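Side-chain contacts in Lmo0488 protein (Listeria monocytogenes serovar 1/2a, PDB 5TED), which binds shikimate through the effector-binding domain described here and, as a LysR-type regulator, activates transcription of protocatechuate biosynthesis genes: residues H87-Y92 with A101-I106; Y105-F108 with L114-L117. All blocks are in the same frame, centred on the assembly; numbering follows the deposited sequence.

Contact 1: residues H87-Y92 with A101-I106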
loop_
_atom_site.group_PDB
_atom_site.type_symbol
_atom_site.label_atom_id
_atom_site.label_comp_id
_atom_site.label_asym_id
_atom_site.label_seq_id
_atom_site.Cartn_x
_atom_site.Cartn_y
_atom_site.Cartn_z
ATOM N N HIS A 87 14.286 -20.248 -4.895
ATOM C CA HIS A 87 15.540 -19.709 -4.407
ATOM C C HIS A 87 16.323 -20.792 -3.660
ATOM O O HIS A 87 15.733 -21.699 -3.061
ATOM C CB HIS A 87 15.263 -18.518 -3.483
ATOM C CG HIS A 87 16.477 -17.713 -3.137
ATOM N ND1 HIS A 87 17.330 -18.055 -2.108
ATOM C CD2 HIS A 87 16.960 -16.559 -3.658
ATOM C CE1 HIS A 87 18.300 -17.162 -2.028
ATOM N NE2 HIS A 87 18.096 -16.238 -2.954
ATOM N N PRO A 88 17.655 -20.737 -3.697
ATOM C CA PRO A 88 18.433 -21.725 -2.931
ATOM C C PRO A 88 18.041 -21.800 -1.468
ATOM O O PRO A 88 18.115 -22.881 -0.882
ATOM C CB PRO A 88 19.876 -21.243 -3.102
ATOM C CG PRO A 88 19.869 -20.541 -4.424
ATOM C CD PRO A 88 18.512 -19.866 -4.513
ATOM N N LEU A 89 17.617 -20.696 -0.849
ATOM C CA LEU A 89 17.260 -20.773 0.561
ATOM C C LEU A 89 15.903 -21.427 0.783
ATOM O O LEU A 89 15.587 -21.804 1.919
ATOM C CB LEU A 89 17.275 -19.383 1.180
ATOM C CG LEU A 89 18.626 -18.701 1.321
ATOM C CD1 LEU A 89 18.417 -17.296 1.813
ATOM C CD2 LEU A 89 19.508 -19.452 2.296
ATOM N N ALA A 90 15.104 -21.585 -0.273
ATOM C CA ALA A 90 13.785 -22.190 -0.134
ATOM C C ALA A 90 13.860 -23.654 0.300
ATOM O O ALA A 90 12.837 -24.223 0.702
ATOM C CB ALA A 90 13.013 -22.064 -1.449
ATOM N N LYS A 91 15.038 -24.288 0.209
ATOM C CA LYS A 91 15.156 -25.669 0.664
ATOM C C LYS A 91 14.933 -25.791 2.161
ATOM O O LYS A 91 14.669 -26.894 2.646
ATOM C CB LYS A 91 16.535 -26.255 0.342
ATOM C CG LYS A 91 17.115 -25.877 -1.002
ATOM C CD LYS A 91 18.453 -26.589 -1.233
ATOM C CE LYS A 91 19.311 -25.879 -2.287
ATOM N NZ LYS A 91 20.128 -24.769 -1.705
ATOM N N TYR A 92 15.081 -24.701 2.903
ATOM C CA TYR A 92 14.968 -24.707 4.351
ATOM C C TYR A 92 13.571 -24.281 4.783
ATOM O O TYR A 92 12.799 -23.710 4.008
ATOM C CB TYR A 92 16.009 -23.766 4.972
ATOM C CG TYR A 92 17.416 -24.002 4.460
ATOM C CD1 TYR A 92 18.079 -25.197 4.720
ATOM C CD2 TYR A 92 18.075 -23.038 3.702
ATOM C CE1 TYR A 92 19.367 -25.428 4.244
ATOM C CE2 TYR A 92 19.364 -23.259 3.223
ATOM C CZ TYR A 92 20.004 -24.457 3.500
ATOM O OH TYR A 92 21.280 -24.684 3.028
ATOM N N ALA A 101 23.731 -14.008 3.813
ATOM C CA ALA A 101 24.812 -13.070 3.523
ATOM C C ALA A 101 25.096 -12.956 2.031
ATOM O O ALA A 101 25.410 -11.869 1.536
ATOM C CB ALA A 101 26.078 -13.482 4.274
ATOM N N ASP A 102 25.001 -14.064 1.296
ATOM C CA ASP A 102 25.397 -14.057 -0.108
ATOM C C ASP A 102 24.367 -13.415 -1.039
ATOM O O ASP A 102 24.684 -13.185 -2.209
ATOM C CB ASP A 102 25.681 -15.483 -0.585
ATOM C CG ASP A 102 26.920 -16.091 0.066
ATOM O OD1 ASP A 102 27.802 -15.334 0.528
ATOM O OD2 ASP A 102 27.012 -17.330 0.092
ATOM N N TYR A 103 23.158 -13.116 -0.567
ATOM C CA TYR A 103 22.036 -12.834 -1.455
ATOM C C TYR A 103 21.621 -11.369 -1.438
ATOM O O TYR A 103 21.764 -10.672 -0.432
ATOM C CB TYR A 103 20.857 -13.730 -1.099
ATOM C CG TYR A 103 21.242 -15.170 -1.246
ATOM C CD1 TYR A 103 21.511 -15.698 -2.501
ATOM C CD2 TYR A 103 21.389 -15.995 -0.136
ATOM C CE1 TYR A 103 21.888 -17.015 -2.650
ATOM C CE2 TYR A 103 21.758 -17.310 -0.280
ATOM C CZ TYR A 103 22.017 -17.811 -1.534
ATOM O OH TYR A 103 22.392 -19.123 -1.676
ATOM N N SER A 104 21.113 -10.911 -2.585
ATOM C CA SER A 104 20.724 -9.512 -2.761
ATOM C C SER A 104 19.331 -9.231 -2.190
ATOM O O SER A 104 18.360 -9.932 -2.503
ATOM C CB SER A 104 20.763 -9.130 -4.242
ATOM O OG SER A 104 20.358 -7.784 -4.404
ATOM N N TYR A 105 19.225 -8.163 -1.394
ATOM C CA TYR A 105 17.989 -7.819 -0.710
ATOM C C TYR A 105 17.170 -6.795 -1.477
ATOM O O TYR A 105 17.702 -5.895 -2.138
ATOM C CB TYR A 105 18.272 -7.247 0.678
ATOM C CG TYR A 105 18.323 -8.291 1.753
ATOM C CD1 TYR A 105 19.500 -8.998 1.996
ATOM C CD2 TYR A 105 17.207 -8.565 2.535
ATOM C CE1 TYR A 105 19.562 -9.966 2.978
ATOM C CE2 TYR A 105 17.258 -9.517 3.529
ATOM C CZ TYR A 105 18.442 -10.205 3.752
ATOM O OH TYR A 105 18.486 -11.159 4.717
ATOM N N ILE A 106 15.858 -6.950 -1.352
ATOM C CA ILE A 106 14.890 -5.879 -1.536
ATOM C C ILE A 106 14.682 -5.335 -0.129
ATOM O O ILE A 106 14.048 -5.982 0.711
ATOM C CB ILE A 106 13.586 -6.390 -2.148
ATOM C CG1 ILE A 106 13.846 -6.953 -3.550
ATOM C CG2 ILE A 106 12.528 -5.281 -2.161
ATOM C CD1 ILE A 106 12.977 -8.128 -3.874
#
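Tyr103 lays its ring against His87, Pro88 and Leu89, and these four side chains make up the whole contact. The imidazole points its CE1-NE2 edge into one face of the phenol in a T-shaped (edge-to-face) stack: centroids are 4.5 Å apart and the planes meet at 71°. CE1 of His87 stands 3.4 Å above the phenol plane of Tyr103, over its centre, while NE2 of His87 comes within 3.5 Å of CD1 of Tyr103. Asp102 covers the other face with its CB. Leu89 comes obliquely at the CD2-CE2 rim, from the same side of the ring plane as His87, its CG 3.8 Å from CE2 of Tyr103, and Pro88 meets the end of the phenol, CB of Pro88 to OH of Tyr103 at 3.6 Å. These distances are van der Waals contacts, and the joined surface amounts to 171 Å².

The imidazole's rotation is set from within its own segment. CG of His87 lies anti to the backbone N of His87 (chi1 -168°). ND1 of His87 accepts the backbone N-H of Leu89, N of Leu89 to ND1 of His87 at 2.9 Å, with a nearly straight 173° angle; that donor sits close to the ring plane. ND1 is thus an acceptor, consistent with a proton on NE2 in the neutral ring. The CD of Pro88 packs over one imidazole face, and Ala90 N bonds to His87 O as the 3-10 turn begins. Further out, His87 and Tyr103 both touch Ile151, in the loop before strand 152-155. The arrangement is an aromatic T-stack packing a 3-10 turn on the entry to strand 104-108 of the LysR substrate-binding domain, a periplasmic-binding-protein-like fold.

Contact 2: residues Y105-F108 with L114-L117. With SKM ((3R,4S,5R)-3,4,5-trihydroxycyclohex-1-ene-1-carboxylic acid), chain D.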
loop_
_atom_site.group_PDB
_atom_site.type_symbol
_atom_site.label_atom_id
_atom_site.label_comp_id
_atom_site.label_asym_id
_atom_site.label_seq_id
_atom_site.Cartn_x
_atom_site.Cartn_y
_atom_site.Cartn_z
ATOM N N TYR A 105 19.225 -8.163 -1.394
ATOM C CA TYR A 105 17.989 -7.819 -0.710
ATOM C C TYR A 105 17.170 -6.795 -1.477
ATOM O O TYR A 105 17.702 -5.895 -2.138
ATOM C CB TYR A 105 18.272 -7.247 0.678
ATOM C CG TYR A 105 18.323 -8.291 1.753
ATOM C CD1 TYR A 105 19.500 -8.998 1.996
ATOM C CD2 TYR A 105 17.207 -8.565 2.535
ATOM C CE1 TYR A 105 19.562 -9.966 2.978
ATOM C CE2 TYR A 105 17.258 -9.517 3.529
ATOM C CZ TYR A 105 18.442 -10.205 3.752
ATOM O OH TYR A 105 18.486 -11.159 4.717
ATOM N N ILE A 106 15.858 -6.950 -1.352
ATOM C CA ILE A 106 14.890 -5.879 -1.536
ATOM C C ILE A 106 14.682 -5.335 -0.129
ATOM O O ILE A 106 14.048 -5.982 0.711
ATOM C CB ILE A 106 13.586 -6.390 -2.148
ATOM C CG1 ILE A 106 13.846 -6.953 -3.550
ATOM C CG2 ILE A 106 12.528 -5.281 -2.161
ATOM C CD1 ILE A 106 12.977 -8.128 -3.874
ATOM N N PHE A 107 15.271 -4.177 0.146
ATOM C CA PHE A 107 15.390 -3.616 1.484
ATOM C C PHE A 107 14.359 -2.516 1.701
ATOM O O PHE A 107 13.930 -1.855 0.752
ATOM C CB PHE A 107 16.800 -3.043 1.681
ATOM C CG PHE A 107 17.451 -3.418 2.994
ATOM C CD1 PHE A 107 17.847 -4.717 3.238
ATOM C CD2 PHE A 107 17.703 -2.452 3.963
ATOM C CE1 PHE A 107 18.477 -5.057 4.436
ATOM C CE2 PHE A 107 18.312 -2.782 5.159
ATOM C CZ PHE A 107 18.700 -4.093 5.397
ATOM N N PHE A 108 13.948 -2.332 2.957
ATOM C CA PHE A 108 13.078 -1.206 3.280
ATOM C C PHE A 108 13.839 0.108 3.180
ATOM O O PHE A 108 14.996 0.202 3.599
ATOM C CB PHE A 108 12.503 -1.352 4.689
ATOM C CG PHE A 108 11.341 -2.307 4.771
ATOM C CD1 PHE A 108 10.123 -1.993 4.199
ATOM C CD2 PHE A 108 11.487 -3.545 5.391
ATOM C CE1 PHE A 108 9.055 -2.886 4.256
ATOM C CE2 PHE A 108 10.431 -4.434 5.446
ATOM C CZ PHE A 108 9.216 -4.105 4.884
ATOM N N LEU A 114 10.589 0.313 10.529
ATOM C CA LEU A 114 11.188 -0.990 10.802
ATOM C C LEU A 114 12.710 -0.976 10.686
ATOM O O LEU A 114 13.364 -1.901 11.179
ATOM C CB LEU A 114 10.641 -2.031 9.830
ATOM C CG LEU A 114 9.732 -3.129 10.354
ATOM C CD1 LEU A 114 9.516 -4.141 9.241
ATOM C CD2 LEU A 114 10.321 -3.784 11.592
ATOM N N ARG A 115 13.297 0.039 10.043
ATOM C CA ARG A 115 14.722 -0.053 9.734
ATOM C C ARG A 115 15.629 -0.066 10.960
ATOM O O ARG A 115 16.638 -0.781 10.945
ATOM C CB ARG A 115 15.138 1.075 8.788
ATOM C CG ARG A 115 14.838 0.766 7.313
ATOM C CD ARG A 115 15.775 -0.290 6.742
ATOM N NE ARG A 115 17.160 0.134 6.907
ATOM C CZ ARG A 115 17.722 1.085 6.169
ATOM N NH1 ARG A 115 17.018 1.684 5.211
ATOM N NH2 ARG A 115 18.981 1.439 6.392
ATOM N N PRO A 116 15.334 0.678 12.038
ATOM C CA PRO A 116 16.169 0.538 13.248
ATOM C C PRO A 116 16.313 -0.898 13.731
ATOM O O PRO A 116 17.436 -1.357 13.969
ATOM C CB PRO A 116 15.450 1.432 14.265
ATOM C CG PRO A 116 14.846 2.505 13.425
ATOM C CD PRO A 116 14.392 1.808 12.155
ATOM N N LEU A 117 15.204 -1.628 13.877
ATOM C CA LEU A 117 15.279 -3.033 14.275
ATOM C C LEU A 117 16.056 -3.860 13.256
ATOM O O LEU A 117 16.969 -4.619 13.614
ATOM C CB LEU A 117 13.869 -3.599 14.467
ATOM C CG LEU A 117 13.753 -5.096 14.755
ATOM C CD1 LEU A 117 14.608 -5.472 15.962
ATOM C CD2 LEU A 117 12.313 -5.516 14.989
HETATM O O12 SKM D . 4.783 -1.131 5.999
HETATM C C8 SKM D . 6.195 -1.065 5.821
HETATM C C6 SKM D . 6.632 0.232 5.716
HETATM O O7 SKM D . 8.048 0.292 5.549
HETATM C C5 SKM D . 6.304 1.150 7.050
HETATM C C4 SKM D . 6.736 0.514 8.300
HETATM C C1 SKM D . 6.923 1.324 9.592
HETATM O O2 SKM D . 7.071 2.577 9.511
HETATM O O3 SKM D . 6.947 0.735 10.716
HETATM C C10 SKM D . 6.948 -1.074 8.328
HETATM C C9 SKM D . 6.947 -1.838 7.119
HETATM O O11 SKM D . 6.291 -3.020 7.355
#
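Strand 104-108 and the start of helix 115-124 come closest at Phe108 and Arg115, whose CA atoms are 6.8 Å apart. They form the first half of a beta-alpha-beta unit completed by the parallel strand 130-135, and the connection between them skirts the shikimate pocket. Phe108 and Leu114 face the ligand. The Phe108 ring approaches it obliquely, with CD1 3.4 Å from O7 of shikimate and CE1 near its C9; CG of Leu114 lies 4.0 Å from C10 of the cyclohexene ring. The two residues also touch each other, CE2 of Phe108 to CD1 of Leu114 at 3.9 Å, so they form a continuous apolar wall beside the ligand. Polar recognition comes from neighbouring groups, including hydrogen bonds between shikimate and Ser112, the backbone N of Gly113 and Asp138, and Pro155 adds to the apolar side by touching both Phe108 and Leu114.

Arg115 serves a different purpose, tying the helix start back to the strand end. Bends at chi2 and chi3 fold its chain back, placing CD of Arg115 4.0 Å from CB of Phe108. Phe107 presents the edge of its ring to one guanidinium face, with CE2 3.6 Å from NE of Arg115 and the planes 66° apart. Salt bridges from NE to Asp119, one helical turn on, and from NH1 to Asp110 hold the head in place and probably offset much of its charge. The same NH1 of Arg115 donates to the backbone O of Phe108 at 3.0 Å, a markedly bent bond of 136°, with the oxygen tilted 29° from the guanidinium plane.

How the contacts relate
Both contacts draw on strand 104-108, and their segments overlap at Tyr105 and Ile106, yet they occupy different ends of it, with centres about 16 Å apart. Contact 1 is at the strand's entry, about 23 Å from the centre of the chain, and is partly buried: two of its four touching residues are buried and Pro88 is exposed. Contact 2 is at the exit, about 12 Å from that centre, with three of four buried. The chemistry follows the position. Across contact 1 the segments meet through aromatic and apolar packing alone; contact 2 adds a charged side chain bonding to a backbone carbonyl, and two of its residues line the shikimate pocket.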